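Local coordinates for globin protein (Ramazzottius varieornatus, PDB 5ZIQ), which is of unknown physiological function but binds a hexacoordinated heme b and, as a member of the globin family, probably binds or carries oxygen, at residues A[45-50]-A[80-85]; A[55-60]-A[127-132]. All coordinates share one frame; numbering follows the deposited sequence.

Interaction 1: residues A[45-50]-A[80-85]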
loop_
_atom_site.group_PDB
_atom_site.type_symbol
_atom_site.label_atom_id
_atom_site.label_comp_id
_atom_site.label_asym_id
_atom_site.label_seq_id
_atom_site.Cartn_x
_atom_site.Cartn_y
_atom_site.Cartn_z
ATOM N N ALA A 45 -6.207 -1.631 -8.501
ATOM C CA ALA A 45 -5.809 -2.120 -7.157
ATOM C C ALA A 45 -5.911 -0.994 -6.131
ATOM O O ALA A 45 -6.445 -1.192 -5.058
ATOM C CB ALA A 45 -4.404 -2.707 -7.190
ATOM N N GLY A 46 -5.392 0.187 -6.473
ATOM C CA GLY A 46 -5.491 1.353 -5.603
ATOM C C GLY A 46 -6.928 1.726 -5.276
ATOM O O GLY A 46 -7.240 2.054 -4.129
ATOM N N LYS A 47 -7.808 1.682 -6.283
ATOM C CA LYS A 47 -9.232 1.955 -6.063
ATOM C C LYS A 47 -9.820 0.935 -5.087
ATOM O O LYS A 47 -10.521 1.312 -4.142
ATOM C CB LYS A 47 -10.010 1.949 -7.382
ATOM C CG LYS A 47 -9.663 3.091 -8.316
ATOM C CD LYS A 47 -10.453 2.950 -9.625
ATOM C CE LYS A 47 -9.994 3.973 -10.650
ATOM N NZ LYS A 47 -10.728 3.833 -11.940
ATOM N N GLU A 48 -9.501 -0.343 -5.296
ATOM C CA GLU A 48 -9.956 -1.426 -4.414
ATOM C C GLU A 48 -9.507 -1.177 -2.974
ATOM O O GLU A 48 -10.298 -1.305 -2.039
ATOM C CB GLU A 48 -9.429 -2.781 -4.899
ATOM C CG GLU A 48 -10.118 -3.348 -6.127
ATOM C CD GLU A 48 -9.597 -4.725 -6.504
ATOM O OE1 GLU A 48 -10.269 -5.422 -7.293
ATOM O OE2 GLU A 48 -8.514 -5.116 -6.015
ATOM N N MET A 49 -8.247 -0.776 -2.814
ATOM C CA MET A 49 -7.682 -0.529 -1.474
ATOM C C MET A 49 -8.431 0.544 -0.733
ATOM O O MET A 49 -8.782 0.337 0.443
ATOM C CB MET A 49 -6.226 -0.147 -1.558
ATOM C CG MET A 49 -5.382 -1.282 -2.090
ATOM S SD MET A 49 -3.708 -0.754 -2.425
ATOM C CE MET A 49 -3.317 -0.347 -0.731
ATOM N N LEU A 50 -8.638 1.691 -1.390
ATOM C CA LEU A 50 -9.322 2.808 -0.724
ATOM C C LEU A 50 -10.769 2.492 -0.402
ATOM O O LEU A 50 -11.227 2.811 0.685
ATOM C CB LEU A 50 -9.224 4.120 -1.507
ATOM C CG LEU A 50 -7.827 4.771 -1.573
ATOM C CD1 LEU A 50 -7.924 6.093 -2.316
ATOM C CD2 LEU A 50 -7.153 4.990 -0.225
ATOM N N SER A 80 -10.550 12.876 -8.860
ATOM C CA SER A 80 -9.870 13.007 -7.569
ATOM C C SER A 80 -9.642 11.652 -6.914
ATOM O O SER A 80 -8.597 11.414 -6.313
ATOM C CB SER A 80 -10.626 13.968 -6.652
ATOM O OG SER A 80 -10.537 15.286 -7.175
ATOM N N PHE A 81 -10.623 10.765 -7.040
ATOM C CA PHE A 81 -10.473 9.402 -6.542
ATOM C C PHE A 81 -9.378 8.610 -7.266
ATOM O O PHE A 81 -8.584 7.922 -6.603
ATOM C CB PHE A 81 -11.802 8.655 -6.535
ATOM C CG PHE A 81 -11.738 7.348 -5.806
ATOM C CD1 PHE A 81 -11.620 7.314 -4.408
ATOM C CD2 PHE A 81 -11.752 6.154 -6.508
ATOM C CE1 PHE A 81 -11.555 6.099 -3.728
ATOM C CE2 PHE A 81 -11.697 4.933 -5.838
ATOM C CZ PHE A 81 -11.586 4.902 -4.450
ATOM N N GLU A 82 -9.320 8.740 -8.595
ATOM C CA GLU A 82 -8.246 8.143 -9.408
ATOM C C GLU A 82 -6.877 8.626 -8.892
ATOM O O GLU A 82 -5.967 7.808 -8.709
ATOM C CB GLU A 82 -8.410 8.497 -10.897
ATOM C CG GLU A 82 -9.591 7.861 -11.632
ATOM C CD GLU A 82 -10.083 8.666 -12.853
ATOM O OE1 GLU A 82 -9.428 9.617 -13.333
ATOM O OE2 GLU A 82 -11.181 8.374 -13.340
ATOM N N GLU A 83 -6.766 9.932 -8.575
ATOM C CA GLU A 83 -5.491 10.482 -8.082
ATOM C C GLU A 83 -5.134 9.876 -6.732
ATOM O O GLU A 83 -3.990 9.473 -6.525
ATOM C CB GLU A 83 -5.510 12.018 -8.031
ATOM C CG GLU A 83 -5.528 12.630 -9.429
ATOM C CD GLU A 83 -6.049 14.062 -9.488
ATOM O OE1 GLU A 83 -5.945 14.667 -10.573
ATOM O OE2 GLU A 83 -6.595 14.584 -8.490
ATOM N N ALA A 84 -6.115 9.799 -5.826
ATOM C CA ALA A 84 -5.867 9.259 -4.488
ATOM C C ALA A 84 -5.546 7.763 -4.529
ATOM O O ALA A 84 -4.664 7.287 -3.811
ATOM C CB ALA A 84 -7.054 9.541 -3.572
ATOM N N ALA A 85 -6.242 7.047 -5.402
ATOM C CA ALA A 85 -6.009 5.620 -5.575
ATOM C C ALA A 85 -4.576 5.365 -6.044
ATOM O O ALA A 85 -3.883 4.489 -5.497
ATOM C CB ALA A 85 -7.023 5.038 -6.544
HETATM O O HOH W 1 -10.910 5.794 -14.076
#
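G46 and A85 bring two helices together at the nearly perpendicular B/E helix crossing of the globin fold: their CA atoms are 4.3 Å apart, and the short axes 45-50 and 80-85 make an angle of 95°. With no beta carbon on G46, its CA comes to 3.5 Å from A85 O in a CA-H...O contact. The A85 methyl lies against the backbone there, its CB 3.5 Å from K47 N. L50 reaches over the 84-85 peptide with a single branch, CD1, which sits 3.6 Å from A85 N and also meets the A84 methyl. Beside L50 packs F81, whose CG, anti to the backbone N (chi1 -170°), turns the ring toward helix 42-56. The ring spans from L50 to K47, one turn apart, CE1 lying 3.8 Å from L50 CB and CE2 3.7 Å from K47 CG. Without the ring, with an alanine here, F67 would probably lose its edge-to-face partner and a gap would open between the L50 and K47 stems. Farther out, A84 touches the heme and its carbonyl oxygen accepts a hydrogen bond from H88 ND1; H88, an axial ligand of the iron, also packs on L50. K47 runs outward, its chain extended beyond CG, alongside E82, and its ammonium is held by R76 O. Its link to E82 is indirect: one water accepts from K47 NZ at 2.9 Å and donates to E82 OE2 at 2.7 Å.

Interaction 2: residues A[55-60]-A[127-132]. With HEM (protoporphyrin IX containing Fe), chain E.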
loop_
_atom_site.group_PDB
_atom_site.type_symbol
_atom_site.label_atom_id
_atom_site.label_comp_id
_atom_site.label_asym_id
_atom_site.label_seq_id
_atom_site.Cartn_x
_atom_site.Cartn_y
_atom_site.Cartn_z
ATOM N N ILE A 55 -14.707 0.851 4.010
ATOM C CA ILE A 55 -15.597 -0.185 4.581
ATOM C C ILE A 55 -15.147 -0.496 6.006
ATOM O O ILE A 55 -15.957 -0.504 6.938
ATOM C CB ILE A 55 -15.627 -1.491 3.731
ATOM C CG1 ILE A 55 -16.360 -1.272 2.402
ATOM C CG2 ILE A 55 -16.309 -2.638 4.484
ATOM C CD1 ILE A 55 -15.964 -2.261 1.318
ATOM N N GLU A 56 -13.852 -0.724 6.175
ATOM C CA GLU A 56 -13.310 -1.132 7.466
ATOM C C GLU A 56 -13.321 -0.000 8.483
ATOM O O GLU A 56 -13.498 -0.237 9.684
ATOM C CB GLU A 56 -11.916 -1.711 7.281
ATOM C CG GLU A 56 -11.946 -2.875 6.297
ATOM C CD GLU A 56 -10.785 -3.831 6.423
ATOM O OE1 GLU A 56 -9.677 -3.413 6.819
ATOM O OE2 GLU A 56 -10.982 -5.015 6.099
ATOM N N HIS A 57 -13.154 1.221 7.991
ATOM C CA HIS A 57 -13.044 2.402 8.838
ATOM C C HIS A 57 -13.707 3.582 8.127
ATOM O O HIS A 57 -13.013 4.398 7.524
ATOM C CB HIS A 57 -11.572 2.696 9.164
ATOM C CG HIS A 57 -10.910 1.636 9.993
ATOM N ND1 HIS A 57 -11.091 1.534 11.359
ATOM C CD2 HIS A 57 -10.083 0.619 9.645
ATOM C CE1 HIS A 57 -10.397 0.506 11.815
ATOM N NE2 HIS A 57 -9.773 -0.062 10.796
ATOM N N PRO A 58 -15.057 3.682 8.193
ATOM C CA PRO A 58 -15.773 4.766 7.488
ATOM C C PRO A 58 -15.274 6.190 7.770
ATOM O O PRO A 58 -15.298 7.020 6.865
ATOM C CB PRO A 58 -17.226 4.573 7.941
ATOM C CG PRO A 58 -17.317 3.101 8.152
ATOM C CD PRO A 58 -16.011 2.741 8.816
ATOM N N ASP A 59 -14.779 6.461 8.984
ATOM C CA ASP A 59 -14.234 7.793 9.308
ATOM C C ASP A 59 -12.973 8.174 8.508
ATOM O O ASP A 59 -12.617 9.358 8.439
ATOM C CB ASP A 59 -14.023 7.966 10.832
ATOM C CG ASP A 59 -12.925 7.059 11.416
ATOM O OD1 ASP A 59 -12.506 6.054 10.797
ATOM O OD2 ASP A 59 -12.480 7.360 12.542
ATOM N N MET A 60 -12.329 7.181 7.878
ATOM C CA MET A 60 -11.158 7.435 7.037
ATOM C C MET A 60 -11.544 8.176 5.757
ATOM O O MET A 60 -10.763 8.975 5.247
ATOM C CB MET A 60 -10.368 6.145 6.735
ATOM C CG MET A 60 -9.688 5.480 7.948
ATOM S SD MET A 60 -8.422 6.423 8.847
ATOM C CE MET A 60 -9.410 7.429 9.954
ATOM N N PHE A 127 -1.531 4.240 9.516
ATOM C CA PHE A 127 -0.807 3.586 8.424
ATOM C C PHE A 127 -1.074 2.077 8.360
ATOM O O PHE A 127 -1.306 1.526 7.283
ATOM C CB PHE A 127 0.691 3.826 8.502
ATOM C CG PHE A 127 1.113 5.251 8.261
ATOM C CD1 PHE A 127 0.917 5.881 7.013
ATOM C CD2 PHE A 127 1.741 5.963 9.279
ATOM C CE1 PHE A 127 1.352 7.192 6.811
ATOM C CE2 PHE A 127 2.171 7.274 9.076
ATOM C CZ PHE A 127 1.982 7.885 7.846
ATOM N N GLU A 128 -1.075 1.420 9.521
ATOM C CA GLU A 128 -1.315 -0.022 9.598
ATOM C C GLU A 128 -2.682 -0.432 9.009
ATOM O O GLU A 128 -2.828 -1.536 8.497
ATOM C CB GLU A 128 -1.150 -0.527 11.050
ATOM C CG GLU A 128 -1.158 -2.047 11.217
ATOM C CD GLU A 128 -0.920 -2.490 12.653
ATOM O OE1 GLU A 128 -1.132 -1.681 13.593
ATOM O OE2 GLU A 128 -0.513 -3.662 12.847
ATOM N N ARG A 129 -3.658 0.472 9.025
ATOM C CA ARG A 129 -4.976 0.201 8.436
ATOM C C ARG A 129 -4.894 -0.043 6.935
ATOM O O ARG A 129 -5.698 -0.775 6.376
ATOM C CB ARG A 129 -5.942 1.354 8.731
ATOM C CG ARG A 129 -6.276 1.491 10.212
ATOM C CD ARG A 129 -7.174 2.687 10.485
ATOM N NE ARG A 129 -7.659 2.639 11.864
ATOM C CZ ARG A 129 -8.612 3.428 12.356
ATOM N NH1 ARG A 129 -9.002 3.282 13.620
ATOM N NH2 ARG A 129 -9.195 4.347 11.591
ATOM N N MET A 130 -3.915 0.561 6.279
ATOM C CA MET A 130 -3.763 0.368 4.850
ATOM C C MET A 130 -3.259 -1.040 4.541
ATOM O O MET A 130 -3.531 -1.553 3.457
ATOM C CB MET A 130 -2.828 1.425 4.264
ATOM C CG MET A 130 -2.868 1.541 2.739
ATOM S SD MET A 130 -4.472 1.973 2.055
ATOM C CE MET A 130 -4.653 3.678 2.567
ATOM N N GLU A 131 -2.544 -1.665 5.486
ATOM C CA GLU A 131 -2.025 -3.044 5.297
ATOM C C GLU A 131 -3.094 -4.061 4.941
ATOM O O GLU A 131 -2.943 -4.779 3.968
ATOM C CB GLU A 131 -1.276 -3.560 6.537
ATOM C CG GLU A 131 -0.107 -2.708 6.955
ATOM C CD GLU A 131 0.683 -3.333 8.082
ATOM O OE1 GLU A 131 0.407 -4.478 8.517
ATOM O OE2 GLU A 131 1.591 -2.663 8.548
ATOM N N LYS A 132 -4.171 -4.113 5.736
ATOM C CA LYS A 132 -5.287 -5.032 5.493
ATOM C C LYS A 132 -5.910 -4.756 4.139
ATOM O O LYS A 132 -6.368 -5.668 3.488
ATOM C CB LYS A 132 -6.378 -4.915 6.581
ATOM C CG LYS A 132 -6.173 -5.800 7.812
ATOM C CD LYS A 132 -7.081 -5.407 8.977
ATOM C CE LYS A 132 -8.356 -6.239 9.029
ATOM N NZ LYS A 132 -8.867 -6.377 10.403
HETATM C CHA HEM E . -1.531 11.464 0.793
HETATM C CHB HEM E . -4.873 9.407 3.609
HETATM C CHC HEM E . -1.710 5.740 4.373
HETATM C CHD HEM E . 0.534 7.105 0.297
HETATM C C1A HEM E . -2.668 11.265 1.537
HETATM C C2A HEM E . -3.672 12.238 1.765
HETATM C C3A HEM E . -4.617 11.665 2.560
HETATM C C4A HEM E . -4.213 10.334 2.823
HETATM C CMA HEM E . -5.883 12.318 3.049
HETATM C CAA HEM E . -3.672 13.648 1.216
HETATM C CBA HEM E . -4.873 13.887 0.291
HETATM C CGA HEM E . -4.724 13.091 -0.976
HETATM O O1A HEM E . -3.644 13.116 -1.607
HETATM O O2A HEM E . -5.672 12.401 -1.399
HETATM C C1B HEM E . -4.269 8.241 4.114
HETATM C C2B HEM E . -4.832 7.432 5.133
HETATM C C3B HEM E . -3.967 6.401 5.370
HETATM C C4B HEM E . -2.830 6.581 4.440
HETATM C CMB HEM E . -6.145 7.690 5.837
HETATM C CAB HEM E . -4.120 5.309 6.341
HETATM C CBB HEM E . -5.290 4.680 6.442
HETATM C C1C HEM E . -0.865 5.717 3.273
HETATM C C2C HEM E . -0.033 4.668 2.874
HETATM C C3C HEM E . 0.588 5.059 1.691
HETATM C C4C HEM E . 0.131 6.360 1.375
HETATM C CMC HEM E . 0.148 3.357 3.594
HETATM C CAC HEM E . 1.544 4.309 0.859
HETATM C CBC HEM E . 2.082 3.172 1.251
HETATM C C1D HEM E . 0.166 8.443 0.172
HETATM C C2D HEM E . 0.813 9.314 -0.825
HETATM C C3D HEM E . 0.240 10.526 -0.689
HETATM C C4D HEM E . -0.749 10.391 0.397
HETATM C CMD HEM E . 1.900 8.909 -1.796
HETATM C CAD HEM E . 0.561 11.774 -1.489
HETATM C CBD HEM E . 1.463 12.662 -0.643
HETATM C CGD HEM E . 1.826 13.932 -1.372
HETATM O O1D HEM E . 1.652 14.007 -2.607
HETATM O O2D HEM E . 2.303 14.909 -0.743
HETATM N NA HEM E . -2.994 10.118 2.220
HETATM N NB HEM E . -3.098 7.704 3.769
HETATM N NC HEM E . -0.736 6.731 2.362
HETATM N ND HEM E . -0.761 9.129 0.877
HETATM FE FE HEM E . -1.876 8.458 2.274
HETATM O O HOH W 2 -8.270 -1.134 7.561
#
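R129 lays its guanidinium flat on one face of the H57 imidazole, the two planes 10° apart and their centres separated by 3.6 Å. CZ rides 3.3 Å from H57 ND1, and because the chain is extended from CG to NE, the CD methylene also lies over the ring as a CH-pi contact 3.8 Å from its centroid. These two groups share no hydrogen bond. The charged pairs are looser: D59 OD1 comes near the guanidinium plane at its edge, but at 3.8 Å from R129 NH2 the salt bridge is long, and E56 OE1, 4.7 Å from K132 NZ, meets the aliphatic stem of K132 instead, 3.6 Å from its CB. A water bridges the segments, donating to side-chain E56 OE1 and backbone R129 O. M60, bent at chi2 and chi3, puts its thioether end in van der Waals contact with the guanidinium, CE 3.5 Å from R129 NH2, and its SD 4.0 Å from the heme methyl CMB. M130 and F127 add apolar contacts to the heme, the latter meeting the axial ligand H116 edge-to-face. The arrangement joins the globin B-C corner to the N-terminal part of the G helix at the edge of the heme pocket.

Helix 42-56 serves both contacts: its middle crosses helix 79-97 in interaction 1, and its C-terminal end, with the turn that follows, meets segment 127-132 of helix 127-142 in interaction 2. The first is buried and mostly apolar, relying on small residues and close backbone approach; the second lies at the surface and depends on a flat cationic stack, a long ion pair and a water. In interaction 1 the water-bridged ends of K47 and E82 lie beyond the apolar part. The two meet through M130, whose SD lies 3.8 Å from M49 CE and whose CE lies 4.0 Å from L50 CD2. Each also borders the heme, through A84 in one and M60, F127 and M130 in the other.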